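Local structure of mercuric reductase (Metallosphaera sedula, 4YWO) at residues 64-67 against 68-71; 94-97 against 98-102; 323-326 against 327-331. The protein probably reduces mercuric ion to elemental mercury with electrons from NADPH, working as an FAD-containing homodimer of the pyridine nucleotide-disulfide oxidoreductase family. All blocks are in the same frame, centred on the assembly; numbering follows the deposited sequence.

Contact 1 (64-67 against 68-71); sequences MLYI and AEIY
Tyr66 and Ile70 meet because their first torsions turn both side chains to the same strip of helix 58-78. With CG anti to its own amide nitrogen (chi1 166°), the Tyr66 ring is turned out beside Ile70, while chi1 of 62° sets CG1 of Ile70 between the backbone nitrogen and the carbonyl carbon. Both branches of the isoleucine then reach the ring: the methyl CG2 lies 3.6 Å from Tyr66 CE1, and CD1, at the end of the longer branch, approaches CE2 at 4.0 Å. The two side chains cross at a slant. Glu69, bent at its second torsion, brings OE1 to 3.9 Å from Tyr66 CD1, with carboxylate and ring planes 60° apart. One residue on, Ile67 and Tyr71 run side by side; Ile67 CG2 sits 4.0 Å from Tyr71 CD1, and Ile67 O meets the edge of that ring in its plane. Beneath these pairs runs regular i to i+4 alpha-helical bonding, as in Ile70 N to Tyr66 O at 3.0 Å. The helix begins at Cys58 of the Cys53-Cys58 disulfide and carries the FAD-binding Lys62. Met64 packs on helices 87-110 and 184-194, Leu65 on the latter, whereas Tyr66, Ile70 and Tyr71 meet the second subunit: Ile383 of its helix 379-383, and Lys73 and Val77 of its own helix 58-78.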
loop_
_atom_site.group_PDB
_atom_site.type_symbol
_atom_site.label_atom_id
_atom_site.label_comp_id
_atom_site.label_asym_id
_atom_site.label_seq_id
_atom_site.Cartn_x
_atom_site.Cartn_y
_atom_site.Cartn_z
ATOM N N MET A 64 15.168 9.571 -7.912
ATOM C CA MET A 64 15.410 9.489 -9.350
ATOM C C MET A 64 14.503 8.437 -10.029
ATOM O O MET A 64 14.043 8.609 -11.167
ATOM C CB MET A 64 16.823 9.136 -9.652
ATOM C CG MET A 64 17.834 10.176 -9.234
ATOM S SD MET A 64 17.388 11.879 -9.727
ATOM C CE MET A 64 17.185 11.777 -11.407
ATOM N N LEU A 65 14.122 7.374 -9.320
ATOM C CA LEU A 65 13.191 6.410 -9.903
ATOM C C LEU A 65 11.811 6.995 -10.027
ATOM O O LEU A 65 11.120 6.668 -11.008
ATOM C CB LEU A 65 13.088 5.100 -9.005
ATOM C CG LEU A 65 14.317 4.195 -9.127
ATOM C CD1 LEU A 65 14.349 3.256 -7.943
ATOM C CD2 LEU A 65 14.205 3.408 -10.380
ATOM N N TYR A 66 11.413 7.887 -9.124
ATOM C CA TYR A 66 10.102 8.609 -9.186
ATOM C C TYR A 66 10.072 9.494 -10.434
ATOM O O TYR A 66 9.120 9.440 -11.243
ATOM C CB TYR A 66 9.841 9.363 -7.916
ATOM C CG TYR A 66 8.710 10.359 -8.060
ATOM C CD1 TYR A 66 7.439 9.918 -8.081
ATOM C CD2 TYR A 66 8.969 11.729 -8.174
ATOM C CE1 TYR A 66 6.420 10.852 -8.219
ATOM C CE2 TYR A 66 7.956 12.645 -8.314
ATOM C CZ TYR A 66 6.716 12.175 -8.405
ATOM O OH TYR A 66 5.716 13.179 -8.537
ATOM N N ILE A 67 11.144 10.251 -10.580
ATOM C CA ILE A 67 11.264 11.158 -11.780
ATOM C C ILE A 67 11.227 10.328 -13.030
ATOM O O ILE A 67 10.482 10.658 -14.000
ATOM C CB ILE A 67 12.573 11.926 -11.726
ATOM C CG1 ILE A 67 12.439 12.917 -10.624
ATOM C CG2 ILE A 67 12.712 12.724 -13.044
ATOM C CD1 ILE A 67 13.685 13.612 -10.365
ATOM N N ALA A 68 11.947 9.216 -13.082
ATOM C CA ALA A 68 11.937 8.325 -14.208
ATOM C C ALA A 68 10.477 7.837 -14.546
ATOM O O ALA A 68 10.095 7.718 -15.713
ATOM C CB ALA A 68 12.857 7.195 -14.103
ATOM N N GLU A 69 9.796 7.395 -13.519
ATOM C CA GLU A 69 8.456 6.903 -13.632
ATOM C C GLU A 69 7.464 7.938 -14.180
ATOM O O GLU A 69 6.634 7.605 -15.044
ATOM C CB GLU A 69 7.962 6.346 -12.281
ATOM C CG GLU A 69 6.496 5.961 -12.306
ATOM C CD GLU A 69 5.468 7.037 -11.782
ATOM O OE1 GLU A 69 5.713 7.677 -10.700
ATOM O OE2 GLU A 69 4.336 7.178 -12.433
ATOM N N ILE A 70 7.462 9.131 -13.683
ATOM C CA ILE A 70 6.425 10.105 -14.111
ATOM C C ILE A 70 6.677 10.517 -15.565
ATOM O O ILE A 70 5.759 10.707 -16.317
ATOM C CB ILE A 70 6.285 11.319 -13.199
ATOM C CG1 ILE A 70 7.547 12.164 -13.119
ATOM C CG2 ILE A 70 5.882 10.861 -11.791
ATOM C CD1 ILE A 70 7.468 13.367 -12.232
ATOM N N TYR A 71 7.945 10.583 -15.949
ATOM C CA TYR A 71 8.220 10.896 -17.372
ATOM C C TYR A 71 7.850 9.758 -18.251
ATOM O O TYR A 71 7.355 10.011 -19.431
ATOM C CB TYR A 71 9.711 11.338 -17.628
ATOM C CG TYR A 71 9.981 12.750 -17.328
ATOM C CD1 TYR A 71 10.160 13.219 -16.044
ATOM C CD2 TYR A 71 10.108 13.702 -18.358
ATOM C CE1 TYR A 71 10.355 14.555 -15.749
ATOM C CE2 TYR A 71 10.328 15.021 -18.049
ATOM C CZ TYR A 71 10.442 15.482 -16.833
ATOM O OH TYR A 71 10.646 16.811 -16.496
#

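Contact 2 (94-97 against 98-102); sequences GLVQ and EMRKT
Leu95 and Met99 form the close-packed i to i+4 pair of an alpha-helical turn in helix 87-110, within the FAD-containing part of this disulfide oxidoreductase fold. The two side chains lie alongside each other and point the same way. Leu95 CD1 touches the thioether sulfur Met99 SD at 3.5 Å, and Met99 CG rests 3.2 Å from Leu95 O. The methionine gets there because its CG stands beside its own backbone nitrogen (chi1 -64°) and the chain stays extended as far as the sulfur before bending at the last torsion. Around this pair, Leu95 packs on Arg63 and Met99 on Val59 of helix 58-78, while Arg387 and Glu382 of the second subunit lie against Leu95 and Met99, respectively, and that same Arg387 has a long, weak ion pair with Glu98 OE2. A second protein-covered spot is the inward end of Arg100: the buried Val96 sets CG1 3.9 Å from Arg100 NH2, and Asn55, on which Val96 packs, takes a hydrogen bond from that NH2 through OD1.

The solvent side, where Gln97 and Lys101 are exposed, is looser. Gln97 and Arg100 also run side by side, their amide and guanidinium planes 31° apart, but the nearest side-chain approach, Gln97 CG to Arg100 NH1, is 3.9 Å. Lys101 leads its amine away from the turn to a salt bridge with Asp106.

At the end of 98-102, Thr102 OG1 and Thr102 N both donate to Glu98 O. On the hydrated flank a single water fastens side chain to backbone: it donates to Gln97 O at 2.9 Å and accepts from Arg100 NH1 at 3.1 Å.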
loop_
_atom_site.group_PDB
_atom_site.type_symbol
_atom_site.label_atom_id
_atom_site.label_comp_id
_atom_site.label_asym_id
_atom_site.label_seq_id
_atom_site.Cartn_x
_atom_site.Cartn_y
_atom_site.Cartn_z
ATOM N N GLY A 94 18.914 19.225 -3.682
ATOM C CA GLY A 94 18.128 20.021 -2.746
ATOM C C GLY A 94 17.277 19.269 -1.721
ATOM O O GLY A 94 17.193 19.639 -0.544
ATOM N N LEU A 95 16.624 18.201 -2.196
ATOM C CA LEU A 95 15.811 17.347 -1.334
ATOM C C LEU A 95 16.730 16.613 -0.344
ATOM O O LEU A 95 16.407 16.521 0.834
ATOM C CB LEU A 95 15.043 16.343 -2.228
ATOM C CG LEU A 95 14.356 15.267 -1.432
ATOM C CD1 LEU A 95 13.226 15.803 -0.581
ATOM C CD2 LEU A 95 13.775 14.251 -2.420
ATOM N N VAL A 96 17.876 16.133 -0.811
ATOM C CA VAL A 96 18.827 15.418 0.029
ATOM C C VAL A 96 19.248 16.362 1.156
ATOM O O VAL A 96 19.254 16.049 2.351
ATOM C CB VAL A 96 20.044 14.897 -0.770
ATOM C CG1 VAL A 96 21.139 14.428 0.150
ATOM C CG2 VAL A 96 19.615 13.739 -1.665
ATOM N N GLN A 97 19.651 17.560 0.764
ATOM C CA GLN A 97 20.061 18.594 1.795
ATOM C C GLN A 97 19.046 18.964 2.818
ATOM O O GLN A 97 19.313 19.033 4.029
ATOM C CB GLN A 97 20.552 19.857 1.057
ATOM C CG GLN A 97 21.853 19.541 0.311
ATOM C CD GLN A 97 22.269 20.618 -0.694
ATOM O OE1 GLN A 97 21.784 21.763 -0.639
ATOM N NE2 GLN A 97 23.155 20.246 -1.627
ATOM N N GLU A 98 17.793 19.129 2.367
ATOM C CA GLU A 98 16.700 19.369 3.240
ATOM C C GLU A 98 16.434 18.186 4.159
ATOM O O GLU A 98 16.248 18.351 5.371
ATOM C CB GLU A 98 15.396 19.650 2.454
ATOM C CG GLU A 98 14.178 19.759 3.376
ATOM C CD GLU A 98 12.811 19.313 2.778
ATOM O OE1 GLU A 98 11.840 19.392 3.549
ATOM O OE2 GLU A 98 12.644 18.914 1.588
ATOM N N MET A 99 16.432 16.981 3.613
ATOM C CA MET A 99 16.162 15.848 4.475
ATOM C C MET A 99 17.295 15.559 5.475
ATOM O O MET A 99 17.056 15.142 6.590
ATOM C CB MET A 99 15.829 14.631 3.624
ATOM C CG MET A 99 14.551 14.851 2.841
ATOM S SD MET A 99 13.939 13.410 1.844
ATOM C CE MET A 99 14.349 12.328 3.214
ATOM N N ARG A 100 18.520 15.804 5.048
ATOM C CA ARG A 100 19.724 15.609 5.894
ATOM C C ARG A 100 19.605 16.582 7.073
ATOM O O ARG A 100 19.823 16.223 8.245
ATOM C CB ARG A 100 21.014 15.763 5.144
ATOM C CG ARG A 100 22.254 15.483 5.997
ATOM C CD ARG A 100 23.454 16.201 5.411
ATOM N NE ARG A 100 23.731 15.759 4.108
ATOM C CZ ARG A 100 24.042 16.527 3.074
ATOM N NH1 ARG A 100 24.059 17.857 3.094
ATOM N NH2 ARG A 100 24.270 15.904 1.984
ATOM N N LYS A 101 19.176 17.798 6.780
ATOM C CA LYS A 101 18.980 18.790 7.855
ATOM C C LYS A 101 17.878 18.402 8.824
ATOM O O LYS A 101 18.104 18.281 10.025
ATOM C CB LYS A 101 18.778 20.197 7.308
ATOM C CG LYS A 101 18.699 21.268 8.404
ATOM C CD LYS A 101 18.797 22.637 7.780
ATOM C CE LYS A 101 18.884 23.721 8.869
ATOM N NZ LYS A 101 17.707 23.640 9.808
ATOM N N THR A 102 16.683 18.124 8.333
ATOM C CA THR A 102 15.526 17.953 9.201
ATOM C C THR A 102 15.545 16.649 9.990
ATOM O O THR A 102 15.172 16.617 11.153
ATOM C CB THR A 102 14.197 18.058 8.372
ATOM O OG1 THR A 102 14.188 17.074 7.330
ATOM C CG2 THR A 102 14.135 19.340 7.710
HETATM O O HOH W 1 22.080 19.396 4.934
#

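Contact 3 (323-326 against 327-331); sequences IATE and NALTG
Asn327 packs against Ile323 in the C-terminal turns of helix 314-330, whose first residue, Glu314, binds FAD and which ends at a glycine with positive phi. This end of the helix packs against strand 301-303 of the parallel sheet and against helix 25-36, which follows a probable Rossmann-type glycine motif. The amide nitrogen of Asn327 bonds to Ile323 O at 2.8 Å, nearly straight at 169°, and its side chain lies alongside that of Ile323, with ND2 3.8 Å from CG2. The side-chain amide is held at both ends by residues beyond the helix: OD1 receives a hydrogen bond from Ser332 OG, and ND2 donates to the carbonyls of Lys334 and Glu293. Ala328 follows with a more bent bond to Ala324 O, its methyl 3.3 Å from the same oxygen, and packs on Tyr302. Leu329 then sets CD1 beside Thr325 CG2 at 3.9 Å, the two chains pointing the same way; Thr325 itself packs on Ala30 and Ala34 and turns its hydroxyl back to Gly321 O.

At Thr330 a hydroxyl joins the backbone bonding. A chi1 of 72° swings it back over the preceding turn, where OG1 donates to Glu326 O at 2.7 Å from above the carbonyl plane, and the backbone N donates to the same oxygen from the opposite face. Gly331 leaves the helix while its N still bonds to Asn327 O. Glu326, extended beyond CG, forms a salt bridge through OE2 with Lys334 NZ, and a water closes the circuit, donating both to Glu326 OE2 and, at 2.8 Å, to Thr330 OG1.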
loop_
_atom_site.group_PDB
_atom_site.type_symbol
_atom_site.label_atom_id
_atom_site.label_comp_id
_atom_site.label_asym_id
_atom_site.label_seq_id
_atom_site.Cartn_x
_atom_site.Cartn_y
_atom_site.Cartn_z
ATOM N N ILE A 323 18.077 -1.544 19.432
ATOM C CA ILE A 323 18.086 -2.747 20.266
ATOM C C ILE A 323 19.508 -2.931 20.879
ATOM O O ILE A 323 19.678 -3.231 22.079
ATOM C CB ILE A 323 17.758 -3.955 19.482
ATOM C CG1 ILE A 323 16.253 -3.938 19.206
ATOM C CG2 ILE A 323 18.028 -5.240 20.238
ATOM C CD1 ILE A 323 15.879 -5.091 18.309
ATOM N N ALA A 324 20.514 -2.667 20.081
ATOM C CA ALA A 324 21.925 -2.870 20.549
ATOM C C ALA A 324 22.146 -1.953 21.713
ATOM O O ALA A 324 22.759 -2.395 22.728
ATOM C CB ALA A 324 22.910 -2.602 19.433
ATOM N N THR A 325 21.667 -0.732 21.612
ATOM C CA THR A 325 21.846 0.292 22.614
ATOM C C THR A 325 21.105 -0.128 23.908
ATOM O O THR A 325 21.634 -0.055 25.032
ATOM C CB THR A 325 21.523 1.621 22.116
ATOM O OG1 THR A 325 22.352 1.984 21.024
ATOM C CG2 THR A 325 21.529 2.710 23.158
ATOM N N GLU A 326 19.837 -0.512 23.757
ATOM C CA GLU A 326 19.093 -0.925 24.932
ATOM C C GLU A 326 19.736 -2.085 25.560
ATOM O O GLU A 326 19.828 -2.125 26.873
ATOM C CB GLU A 326 17.615 -1.219 24.508
ATOM C CG GLU A 326 16.800 -1.586 25.708
ATOM C CD GLU A 326 15.319 -1.675 25.417
ATOM O OE1 GLU A 326 14.915 -1.534 24.233
ATOM O OE2 GLU A 326 14.583 -2.000 26.376
ATOM N N ASN A 327 20.184 -3.099 24.818
ATOM C CA ASN A 327 20.826 -4.281 25.447
ATOM C C ASN A 327 22.134 -3.842 26.160
ATOM O O ASN A 327 22.468 -4.268 27.317
ATOM C CB ASN A 327 21.169 -5.354 24.489
ATOM C CG ASN A 327 19.891 -6.106 23.930
ATOM O OD1 ASN A 327 18.854 -5.984 24.513
ATOM N ND2 ASN A 327 20.048 -6.907 22.947
ATOM N N ALA A 328 22.810 -2.902 25.555
ATOM C CA ALA A 328 24.139 -2.475 26.161
ATOM C C ALA A 328 23.918 -1.723 27.403
ATOM O O ALA A 328 24.685 -1.997 28.387
ATOM C CB ALA A 328 24.919 -1.613 25.133
ATOM N N LEU A 329 22.909 -0.840 27.474
ATOM C CA LEU A 329 22.756 0.076 28.627
ATOM C C LEU A 329 21.819 -0.465 29.719
ATOM O O LEU A 329 21.875 0.044 30.841
ATOM C CB LEU A 329 22.262 1.432 28.271
ATOM C CG LEU A 329 23.026 2.308 27.286
ATOM C CD1 LEU A 329 22.313 3.532 26.846
ATOM C CD2 LEU A 329 24.360 2.691 27.967
ATOM N N THR A 330 20.983 -1.461 29.399
ATOM C CA THR A 330 20.009 -1.910 30.404
ATOM C C THR A 330 20.249 -3.277 30.811
ATOM O O THR A 330 19.665 -3.712 31.771
ATOM C CB THR A 330 18.524 -1.737 29.917
ATOM O OG1 THR A 330 18.259 -2.687 28.935
ATOM C CG2 THR A 330 18.270 -0.406 29.383
ATOM N N GLY A 331 21.066 -4.029 30.106
ATOM C CA GLY A 331 21.252 -5.393 30.401
ATOM C C GLY A 331 20.140 -6.318 29.851
ATOM O O GLY A 331 20.054 -7.496 30.197
HETATM O O HOH W 2 15.438 -2.711 28.621
#

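Following the chain from the N terminus, contact 1 comes first on helix 58-78, then contact 2 on the next helix, 87-110, and much later contact 3 at the end of helix 314-330. Each lies within one continuous helix, so none closes a long loop, and the three stand in series without nesting or crossing. Contacts 1 and 2 are near each other without touching, nearest atoms about 7 Å apart, and both face the second subunit, which links two successive helices to the dimer interface. Contact 3 lies on the opposite side of the chain's centre from contact 1, about 41 Å away between centres, and joins helix 25-36 to strand 301-303 instead.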